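Local coordinates for protein dioxygenase (Pseudomonas brassicacearum, PDB 5V2D) that probably cleaves the interphenyl carbon-carbon double bond of lignin-derived stilbenes with molecular oxygen, using a non-haem iron centre held by four histidines, at residues D240-E245 and L306-E311; K314-M319 and R349-L354; Y247-L252 and F279-R284. All blocks are in the same frame, centred on the assembly; numbering follows the deposited sequence.

Contact 1. Residues D240-E245 and L306-E311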
loop_
_atom_site.group_PDB
_atom_site.type_symbol
_atom_site.label_atom_id
_atom_site.label_comp_id
_atom_site.label_asym_id
_atom_site.label_seq_id
_atom_site.Cartn_x
_atom_site.Cartn_y
_atom_site.Cartn_z
ATOM N N ASP A 240 3.831 -7.392 1.585
ATOM C CA ASP A 240 2.458 -7.863 1.487
ATOM C C ASP A 240 2.498 -9.354 1.751
ATOM O O ASP A 240 3.560 -9.940 1.854
ATOM C CB ASP A 240 1.920 -7.492 0.095
ATOM C CG ASP A 240 0.381 -7.438 0.008
ATOM O OD1 ASP A 240 -0.314 -7.984 0.918
ATOM O OD2 ASP A 240 -0.127 -6.895 -1.031
ATOM N N PHE A 241 1.358 -9.979 1.903
ATOM C CA PHE A 241 1.293 -11.435 2.073
ATOM C C PHE A 241 0.003 -11.948 1.484
ATOM O O PHE A 241 -0.705 -11.210 0.879
ATOM C CB PHE A 241 1.519 -11.847 3.549
ATOM C CG PHE A 241 0.311 -11.811 4.423
ATOM C CD1 PHE A 241 -0.465 -10.714 4.518
ATOM C CD2 PHE A 241 -0.017 -12.910 5.198
ATOM C CE1 PHE A 241 -1.548 -10.662 5.411
ATOM C CE2 PHE A 241 -1.129 -12.893 6.072
ATOM C CZ PHE A 241 -1.891 -11.778 6.165
ATOM N N ALA A 242 -0.196 -13.250 1.555
ATOM C CA ALA A 242 -1.397 -13.863 1.011
ATOM C C ALA A 242 -1.960 -14.785 2.078
ATOM O O ALA A 242 -1.220 -15.518 2.762
ATOM C CB ALA A 242 -1.044 -14.654 -0.199
ATOM N N ALA A 243 -3.258 -14.700 2.256
ATOM C CA ALA A 243 -3.954 -15.566 3.201
ATOM C C ALA A 243 -5.072 -16.273 2.454
ATOM O O ALA A 243 -5.736 -15.677 1.589
ATOM C CB ALA A 243 -4.481 -14.778 4.397
ATOM N N THR A 244 -5.126 -17.580 2.600
ATOM C CA THR A 244 -6.141 -18.366 1.936
ATOM C C THR A 244 -6.985 -18.997 3.021
ATOM O O THR A 244 -6.792 -18.733 4.202
ATOM C CB THR A 244 -5.552 -19.402 0.941
ATOM O OG1 THR A 244 -4.938 -20.473 1.635
ATOM C CG2 THR A 244 -4.490 -18.787 0.033
ATOM N N GLU A 245 -7.903 -19.873 2.619
ATOM C CA GLU A 245 -8.743 -20.551 3.647
ATOM C C GLU A 245 -7.892 -21.357 4.571
ATOM O O GLU A 245 -8.111 -21.361 5.742
ATOM C CB GLU A 245 -9.776 -21.483 2.973
ATOM C CG GLU A 245 -10.868 -20.623 2.287
ATOM C CD GLU A 245 -11.725 -21.384 1.270
ATOM O OE1 GLU A 245 -11.193 -21.961 0.225
ATOM O OE2 GLU A 245 -12.948 -21.377 1.554
ATOM N N LEU A 306 -2.873 -9.544 -5.422
ATOM C CA LEU A 306 -4.230 -9.324 -5.949
ATOM C C LEU A 306 -5.183 -10.186 -5.117
ATOM O O LEU A 306 -6.084 -9.697 -4.449
ATOM C CB LEU A 306 -4.320 -9.610 -7.416
ATOM C CG LEU A 306 -5.745 -9.709 -7.963
ATOM C CD1 LEU A 306 -6.589 -8.444 -7.712
ATOM C CD2 LEU A 306 -5.647 -10.005 -9.478
ATOM N N ASN A 307 -4.934 -11.474 -5.097
ATOM C CA ASN A 307 -5.703 -12.417 -4.314
ATOM C C ASN A 307 -4.951 -13.738 -4.288
ATOM O O ASN A 307 -3.980 -13.924 -4.994
ATOM C CB ASN A 307 -7.172 -12.576 -4.801
ATOM C CG ASN A 307 -8.065 -13.184 -3.757
ATOM O OD1 ASN A 307 -7.802 -13.123 -2.542
ATOM N ND2 ASN A 307 -9.172 -13.768 -4.229
ATOM N N ALA A 308 -5.402 -14.658 -3.458
ATOM C CA ALA A 308 -4.829 -15.998 -3.319
ATOM C C ALA A 308 -5.904 -16.953 -2.878
ATOM O O ALA A 308 -6.883 -16.553 -2.278
ATOM C CB ALA A 308 -3.711 -15.963 -2.265
ATOM N N PHE A 309 -5.734 -18.219 -3.207
ATOM C CA PHE A 309 -6.625 -19.238 -2.721
ATOM C C PHE A 309 -5.889 -20.560 -2.746
ATOM O O PHE A 309 -4.790 -20.672 -3.320
ATOM C CB PHE A 309 -7.921 -19.256 -3.557
ATOM C CG PHE A 309 -7.701 -19.607 -4.965
ATOM C CD1 PHE A 309 -7.787 -20.941 -5.402
ATOM C CD2 PHE A 309 -7.351 -18.614 -5.884
ATOM C CE1 PHE A 309 -7.571 -21.263 -6.741
ATOM C CE2 PHE A 309 -7.092 -18.948 -7.227
ATOM C CZ PHE A 309 -7.196 -20.285 -7.633
ATOM N N ASP A 310 -6.441 -21.575 -2.120
ATOM C CA ASP A 310 -5.781 -22.887 -2.120
ATOM C C ASP A 310 -6.815 -23.966 -2.448
ATOM O O ASP A 310 -8.008 -23.808 -2.158
ATOM C CB ASP A 310 -5.041 -23.186 -0.830
ATOM C CG ASP A 310 -5.970 -23.518 0.354
ATOM O OD1 ASP A 310 -6.270 -22.640 1.197
ATOM O OD2 ASP A 310 -6.388 -24.694 0.437
ATOM N N GLU A 311 -6.334 -25.046 -3.032
ATOM C CA GLU A 311 -7.228 -26.148 -3.371
ATOM C C GLU A 311 -6.383 -27.409 -3.482
ATOM O O GLU A 311 -5.331 -27.425 -4.145
ATOM C CB GLU A 311 -7.910 -25.873 -4.703
ATOM C CG GLU A 311 -9.068 -26.808 -4.910
ATOM C CD GLU A 311 -9.633 -26.797 -6.342
ATOM O OE1 GLU A 311 -9.366 -25.851 -7.150
ATOM O OE2 GLU A 311 -10.345 -27.788 -6.655
HETATM O O HOH W 1 -8.619 -20.729 -0.312
#

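Contact 2. Residues K314-M319 and R349-L354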
loop_
_atom_site.group_PDB
_atom_site.type_symbol
_atom_site.label_atom_id
_atom_site.label_comp_id
_atom_site.label_asym_id
_atom_site.label_seq_id
_atom_site.Cartn_x
_atom_site.Cartn_y
_atom_site.Cartn_z
ATOM N N LYS A 314 -2.492 -27.327 -3.185
ATOM C CA LYS A 314 -1.812 -26.279 -3.919
ATOM C C LYS A 314 -2.317 -24.929 -3.495
ATOM O O LYS A 314 -3.523 -24.695 -3.409
ATOM C CB LYS A 314 -2.055 -26.450 -5.399
ATOM C CG LYS A 314 -1.448 -27.746 -5.945
ATOM C CD LYS A 314 -2.143 -28.165 -7.214
ATOM C CE LYS A 314 -2.249 -29.695 -7.136
ATOM N NZ LYS A 314 -1.561 -30.190 -8.321
ATOM N N VAL A 315 -1.383 -24.028 -3.302
ATOM C CA VAL A 315 -1.678 -22.649 -2.981
ATOM C C VAL A 315 -1.368 -21.767 -4.205
ATOM O O VAL A 315 -0.270 -21.842 -4.765
ATOM C CB VAL A 315 -0.799 -22.227 -1.793
ATOM C CG1 VAL A 315 -1.183 -20.809 -1.397
ATOM C CG2 VAL A 315 -1.080 -23.130 -0.630
ATOM N N TYR A 316 -2.315 -20.930 -4.603
ATOM C CA TYR A 316 -2.145 -20.053 -5.717
ATOM C C TYR A 316 -2.108 -18.595 -5.229
ATOM O O TYR A 316 -3.013 -18.165 -4.502
ATOM C CB TYR A 316 -3.307 -20.259 -6.715
ATOM C CG TYR A 316 -3.463 -21.681 -7.181
ATOM C CD1 TYR A 316 -4.357 -22.536 -6.555
ATOM C CD2 TYR A 316 -2.730 -22.180 -8.267
ATOM C CE1 TYR A 316 -4.509 -23.839 -6.982
ATOM C CE2 TYR A 316 -2.891 -23.494 -8.715
ATOM C CZ TYR A 316 -3.768 -24.300 -8.073
ATOM O OH TYR A 316 -3.938 -25.625 -8.448
ATOM N N VAL A 317 -1.135 -17.823 -5.700
ATOM C CA VAL A 317 -1.023 -16.410 -5.333
ATOM C C VAL A 317 -0.854 -15.574 -6.587
ATOM O O VAL A 317 0.094 -15.783 -7.349
ATOM C CB VAL A 317 0.188 -16.192 -4.425
ATOM C CG1 VAL A 317 0.258 -14.757 -3.966
ATOM C CG2 VAL A 317 0.039 -17.050 -3.162
ATOM N N ASP A 318 -1.705 -14.593 -6.770
ATOM C CA ASP A 318 -1.666 -13.663 -7.900
ATOM C C ASP A 318 -1.114 -12.313 -7.490
ATOM O O ASP A 318 -1.561 -11.728 -6.484
ATOM C CB ASP A 318 -3.058 -13.504 -8.512
ATOM C CG ASP A 318 -3.634 -14.842 -9.045
ATOM O OD1 ASP A 318 -4.909 -15.008 -9.168
ATOM O OD2 ASP A 318 -2.810 -15.733 -9.330
ATOM N N MET A 319 -0.126 -11.832 -8.233
ATOM C CA MET A 319 0.526 -10.581 -7.929
ATOM C C MET A 319 1.349 -10.086 -9.140
ATOM O O MET A 319 1.840 -10.883 -9.890
ATOM C CB MET A 319 1.524 -10.763 -6.764
ATOM C CG MET A 319 2.607 -11.746 -7.052
ATOM S SD MET A 319 4.011 -11.764 -5.878
ATOM C CE MET A 319 3.228 -12.610 -4.554
ATOM N N ARG A 349 0.744 -15.537 -11.688
ATOM C CA ARG A 349 0.212 -16.496 -10.744
ATOM C C ARG A 349 1.370 -17.380 -10.323
ATOM O O ARG A 349 2.018 -18.009 -11.174
ATOM C CB ARG A 349 -0.868 -17.358 -11.327
ATOM C CG ARG A 349 -1.338 -18.479 -10.388
ATOM C CD ARG A 349 -2.695 -19.068 -10.810
ATOM N NE ARG A 349 -3.744 -18.084 -10.521
ATOM C CZ ARG A 349 -5.030 -18.217 -10.773
ATOM N NH1 ARG A 349 -5.472 -19.400 -11.272
ATOM N NH2 ARG A 349 -5.868 -17.238 -10.427
ATOM N N TRP A 350 1.589 -17.466 -9.022
ATOM C CA TRP A 350 2.495 -18.466 -8.445
ATOM C C TRP A 350 1.664 -19.658 -7.960
ATOM O O TRP A 350 0.581 -19.483 -7.391
ATOM C CB TRP A 350 3.189 -17.886 -7.233
ATOM C CG TRP A 350 4.017 -16.708 -7.484
ATOM C CD1 TRP A 350 3.635 -15.437 -7.339
ATOM C CD2 TRP A 350 5.416 -16.688 -7.753
ATOM N NE1 TRP A 350 4.699 -14.593 -7.581
ATOM C CE2 TRP A 350 5.812 -15.343 -7.798
ATOM C CE3 TRP A 350 6.378 -17.680 -7.988
ATOM C CZ2 TRP A 350 7.096 -14.946 -8.104
ATOM C CZ3 TRP A 350 7.677 -17.267 -8.311
ATOM C CH2 TRP A 350 8.022 -15.940 -8.347
ATOM N N THR A 351 2.192 -20.875 -8.129
ATOM C CA THR A 351 1.548 -22.088 -7.694
ATOM C C THR A 351 2.555 -22.831 -6.769
ATOM O O THR A 351 3.715 -23.106 -7.198
ATOM C CB THR A 351 1.278 -22.955 -8.922
ATOM O OG1 THR A 351 0.349 -22.254 -9.784
ATOM C CG2 THR A 351 0.617 -24.305 -8.494
ATOM N N PHE A 352 2.186 -23.023 -5.511
ATOM C CA PHE A 352 3.046 -23.653 -4.512
ATOM C C PHE A 352 2.365 -25.018 -4.222
ATOM O O PHE A 352 1.332 -25.084 -3.565
ATOM C CB PHE A 352 3.163 -22.818 -3.229
ATOM C CG PHE A 352 3.683 -21.438 -3.470
ATOM C CD1 PHE A 352 2.800 -20.365 -3.555
ATOM C CD2 PHE A 352 4.993 -21.208 -3.773
ATOM C CE1 PHE A 352 3.266 -19.084 -3.753
ATOM C CE2 PHE A 352 5.463 -19.933 -4.002
ATOM C CZ PHE A 352 4.585 -18.857 -4.007
ATOM N N ASP A 353 2.966 -26.065 -4.762
ATOM C CA ASP A 353 2.425 -27.417 -4.656
ATOM C C ASP A 353 3.081 -28.049 -3.467
ATOM O O ASP A 353 4.309 -28.396 -3.538
ATOM C CB ASP A 353 2.705 -28.217 -5.919
ATOM C CG ASP A 353 2.031 -29.627 -5.894
ATOM O OD1 ASP A 353 1.508 -30.085 -4.825
ATOM O OD2 ASP A 353 1.892 -30.172 -7.011
ATOM N N LEU A 354 2.313 -28.156 -2.370
ATOM C CA LEU A 354 2.893 -28.629 -1.145
ATOM C C LEU A 354 3.295 -30.166 -1.211
ATOM O O LEU A 354 4.014 -30.643 -0.347
ATOM C CB LEU A 354 1.893 -28.432 -0.010
ATOM C CG LEU A 354 1.935 -27.305 1.012
ATOM C CD1 LEU A 354 3.218 -26.443 1.040
ATOM C CD2 LEU A 354 0.632 -26.504 0.973
#

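Contact 3. Residues Y247-L252 and F279-R284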
loop_
_atom_site.group_PDB
_atom_site.type_symbol
_atom_site.label_atom_id
_atom_site.label_comp_id
_atom_site.label_asym_id
_atom_site.label_seq_id
_atom_site.Cartn_x
_atom_site.Cartn_y
_atom_site.Cartn_z
ATOM N N TYR A 247 -4.091 -21.580 4.243
ATOM C CA TYR A 247 -2.655 -21.297 4.257
ATOM C C TYR A 247 -2.383 -19.796 4.323
ATOM O O TYR A 247 -3.239 -18.969 4.024
ATOM C CB TYR A 247 -1.961 -21.839 3.013
ATOM C CG TYR A 247 -1.988 -23.325 2.991
ATOM C CD1 TYR A 247 -1.085 -24.077 3.730
ATOM C CD2 TYR A 247 -2.990 -23.987 2.287
ATOM C CE1 TYR A 247 -1.183 -25.435 3.782
ATOM C CE2 TYR A 247 -3.100 -25.382 2.323
ATOM C CZ TYR A 247 -2.173 -26.089 3.050
ATOM O OH TYR A 247 -2.220 -27.420 3.109
ATOM N N VAL A 248 -1.159 -19.476 4.715
ATOM C CA VAL A 248 -0.609 -18.130 4.677
ATOM C C VAL A 248 0.704 -18.237 3.894
ATOM O O VAL A 248 1.426 -19.192 4.054
ATOM C CB VAL A 248 -0.373 -17.689 6.111
ATOM C CG1 VAL A 248 0.387 -16.397 6.174
ATOM C CG2 VAL A 248 -1.715 -17.499 6.781
ATOM N N VAL A 249 1.012 -17.246 3.052
ATOM C CA VAL A 249 2.231 -17.190 2.271
ATOM C C VAL A 249 2.921 -15.846 2.515
ATOM O O VAL A 249 2.287 -14.781 2.372
ATOM C CB VAL A 249 1.937 -17.317 0.775
ATOM C CG1 VAL A 249 3.232 -17.282 -0.034
ATOM C CG2 VAL A 249 1.166 -18.604 0.518
ATOM N N PHE A 250 4.196 -15.901 2.890
ATOM C CA PHE A 250 5.045 -14.712 3.115
ATOM C C PHE A 250 6.030 -14.611 1.923
ATOM O O PHE A 250 6.924 -15.429 1.792
ATOM C CB PHE A 250 5.893 -14.905 4.329
ATOM C CG PHE A 250 5.144 -14.906 5.623
ATOM C CD1 PHE A 250 4.316 -15.965 5.963
ATOM C CD2 PHE A 250 5.463 -13.958 6.608
ATOM C CE1 PHE A 250 3.622 -15.989 7.180
ATOM C CE2 PHE A 250 4.815 -13.965 7.889
ATOM C CZ PHE A 250 3.890 -14.996 8.161
ATOM N N PRO A 251 5.896 -13.595 1.098
ATOM C CA PRO A 251 6.876 -13.385 0.009
ATOM C C PRO A 251 8.030 -12.540 0.540
ATOM O O PRO A 251 7.880 -11.354 0.858
ATOM C CB PRO A 251 6.065 -12.655 -1.088
ATOM C CG PRO A 251 4.657 -12.576 -0.525
ATOM C CD PRO A 251 4.728 -12.728 0.943
ATOM N N LEU A 252 9.217 -13.108 0.613
ATOM C CA LEU A 252 10.414 -12.372 0.997
ATOM C C LEU A 252 11.055 -11.784 -0.245
ATOM O O LEU A 252 11.581 -12.506 -1.101
ATOM C CB LEU A 252 11.461 -13.286 1.689
ATOM C CG LEU A 252 11.207 -13.426 3.177
ATOM C CD1 LEU A 252 9.929 -14.207 3.366
ATOM C CD2 LEU A 252 12.342 -14.111 3.856
ATOM N N PHE A 279 9.531 -17.764 -0.636
ATOM C CA PHE A 279 8.170 -17.789 -0.105
ATOM C C PHE A 279 8.089 -18.794 1.033
ATOM O O PHE A 279 8.479 -19.984 0.837
ATOM C CB PHE A 279 7.203 -18.212 -1.201
ATOM C CG PHE A 279 7.227 -17.307 -2.404
ATOM C CD1 PHE A 279 8.153 -17.492 -3.434
ATOM C CD2 PHE A 279 6.342 -16.235 -2.481
ATOM C CE1 PHE A 279 8.180 -16.689 -4.528
ATOM C CE2 PHE A 279 6.338 -15.415 -3.592
ATOM C CZ PHE A 279 7.231 -15.637 -4.626
ATOM N N ALA A 280 7.587 -18.367 2.184
ATOM C CA ALA A 280 7.233 -19.280 3.260
ATOM C C ALA A 280 5.739 -19.575 3.202
ATOM O O ALA A 280 4.930 -18.673 3.131
ATOM C CB ALA A 280 7.567 -18.656 4.585
ATOM N N VAL A 281 5.355 -20.842 3.225
ATOM C CA VAL A 281 3.963 -21.242 3.135
ATOM C C VAL A 281 3.677 -22.081 4.353
ATOM O O VAL A 281 4.436 -22.995 4.668
ATOM C CB VAL A 281 3.719 -22.097 1.884
ATOM C CG1 VAL A 281 2.290 -22.566 1.850
ATOM C CG2 VAL A 281 4.110 -21.408 0.606
ATOM N N VAL A 282 2.688 -21.683 5.125
ATOM C CA VAL A 282 2.395 -22.346 6.349
ATOM C C VAL A 282 0.901 -22.501 6.554
ATOM O O VAL A 282 0.144 -21.604 6.191
ATOM C CB VAL A 282 3.054 -21.588 7.520
ATOM C CG1 VAL A 282 2.510 -20.187 7.734
ATOM C CG2 VAL A 282 2.917 -22.401 8.784
ATOM N N PRO A 283 0.469 -23.605 7.158
ATOM C CA PRO A 283 -0.971 -23.670 7.462
ATOM C C PRO A 283 -1.409 -22.591 8.397
ATOM O O PRO A 283 -0.703 -22.241 9.365
ATOM C CB PRO A 283 -1.198 -25.086 8.126
ATOM C CG PRO A 283 -0.010 -25.877 7.698
ATOM C CD PRO A 283 1.130 -24.893 7.433
ATOM N N ARG A 284 -2.601 -22.082 8.114
ATOM C CA ARG A 284 -3.147 -20.975 8.808
ATOM C C ARG A 284 -3.375 -21.241 10.291
ATOM O O ARG A 284 -3.273 -20.346 11.138
ATOM C CB ARG A 284 -4.438 -20.638 8.124
ATOM C CG ARG A 284 -4.943 -19.276 8.481
ATOM C CD ARG A 284 -5.954 -18.784 7.431
ATOM N NE ARG A 284 -6.987 -18.026 8.153
ATOM C CZ ARG A 284 -8.097 -17.582 7.642
ATOM N NH1 ARG A 284 -8.946 -16.954 8.427
ATOM N NH2 ARG A 284 -8.394 -17.788 6.354
#

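Contact 1. Residues D240-E245 and L306-E311
The hydroxyl of Thr244 is held from two directions: OG1 gives its proton to Asp310 OD1 at 2.6 Å and accepts the backbone N-H of Tyr247. It meets the carboxylate on the anti side, 17° out of its plane. Asp310 OD2, the other oxygen, forms a salt bridge with Arg246 NE, which fixes the rotation of the acid. In the seven-bladed beta-propeller of the carotenoid cleavage oxygenase family, 242-243 and 301-311 are first strands of consecutive blades, and this side-chain bond joins them with no direct backbone hydrogen bond between the two segments. A water bridges the outer end, accepting from Glu245 N at 3.1 Å and from Asp310 N at 3.0 Å. It also lies 2.9 Å from Glu245 OE1. The Glu245 and Asp310 carboxylates stay apart, OE1 to OD1 being 5.1 Å, and the charge of Arg246 is likely to ease the repulsion between them. Thr244 also contributes a methyl. With OG1 between the backbone N and the carbonyl carbon (chi1 73°), Thr244 CG2 lies over the facing strand, 3.5 Å from Phe309 CA. A valine in its place would keep the bulk but would probably leave Asp310 OD1 and the Tyr247 N-H without the mate that links them. Deeper in, the seam is apolar. Ala308 and Ala242 both turn their methyls into it, over Val317 of the next strand, and such small side chains let the two backbones approach closely. Thr244 CG2 sits 3.7 Å from Ala308 CB, and on the iron side of that pair Ala242 CB meets Ala308 CB at 3.6 Å.

Contact 2. Residues K314-M319 and R349-L354
Arg349 grips Asp318 side-on with two nitrogens, NH2 to OD1 at 2.7 Å and NE to OD2 at 2.8 Å. Both oxygens use their syn lone pairs, and carboxylate and guanidinium lie only 4° from coplanar, so this salt bridge is almost ideally flat. A bend at chi3 (-72°) swings the guanidinium out of the otherwise extended chain to lie beside the acid. Tyr385 OH makes a further hydrogen bond to Asp318 OD1, and Phe309 packs against the arginine. Along the same face Tyr316 and Thr351 lie side by side and point the same way, with Thr351 OG1 at the edge of the Tyr316 ring, 3.4 Å from its CD2. At the far end the ammonium of Lys314 makes a long salt bridge to Asp353 OD2, while OD1 of that acid takes the N-H of Asn355.

These residues ride on the second and third strands of one propeller blade. Here 314-319 and 349-353 run antiparallel, with Val315-Phe352 and Val317-Trp350 as hydrogen-bonded pairs; the bond from Trp350 N to Val317 O, 2.8 Å long, is nearly straight. The opposite face is apolar. Val317 CG2 touches the edge of the Phe352 ring at CE1, 3.9 Å away. Met319 makes a Met-aromatic contact with Trp350: its SD lies 3.4 Å from NE1, approaching the indole obliquely, and CG sits at the ring edge. The buried NE1 has no hydrogen-bond partner in the model, the thioether being its neighbour instead. Leu354 closes the row, CD2 standing 4.1 Å from Val315 CG2. Behind the apolar face stands the preceding blade: Phe279 meets the rings of both Trp350 and Phe352, and Val249 packs on Val315 and Phe352.

Contact 3. Residues Y247-L252 and F279-R284
Four backbone hydrogen bonds pair Val248 with Val282 and Phe250 with Ala280, each pair bonded in both directions. Val248 N reaches Val282 O at 2.9 Å, and the return bond from Val282 N to Val248 O is 3.0 Å; in both the donor stands nearly along the C=O axis. Between them, in the non-hydrogen-bonded pair Val249-Val281, the Val249 CA leans 3.2 Å from Ala280 O in a CA-H...O contact. The strands are antiparallel, the second and third of a propeller blade. On one face Val249 and Val281 lie side by side, CG2 to CG2 at 4.1 Å, and Pro251 CB presses obliquely on Phe279 CE2 at 3.7 Å. On the other, Phe250 CB meets the small Ala280 CB at 4.1 Å, and its ring carries on toward Val282. At the outer end the side chains of Tyr247 and Pro283 diverge, yet Tyr247 CD1 still lies 3.8 Å from Pro283 CA and also touches Val281 CG1. Arg284 follows: its side chain crosses that of Val248 at about a right angle, CG against CG2, and its guanidinium leads off to salt bridges with Glu217 and Asp192 and a hydrogen bond to Thr244 O.

Strand 242-243 flanks 247-252 on one edge, and 292-298 flanks 276-283 on the other. The Val248 and Phe250 face packs on Tyr215 of strand 212-218 and on Phe230 and Phe201 in the blade before, while the face of Val249 and Phe279 is turned to strands 314-322 and 345-353 of the blade after.

How the contacts relate
The three contacts span two consecutive blades. Contact 3 lies within one and contact 2 within the next, their centres about 10 Å apart, while contact 1 crosses between the innermost strands of both, its centre about 8 Å from that of contact 2 and 9 Å from that of contact 3. Backbone bonds tie it to each: Ala242 O to Val249 N and Phe309 O to Tyr316 N, both 2.8 Å. Contacts 2 and 3 also meet at their outer ends, Leu354 CD2 lying 3.5 Å from Tyr247 CE1. The iron ligands His239 and His304 come just before 240-245 and 306-311, and the side chains of Met319 and Pro251 are each about 11 Å from the iron.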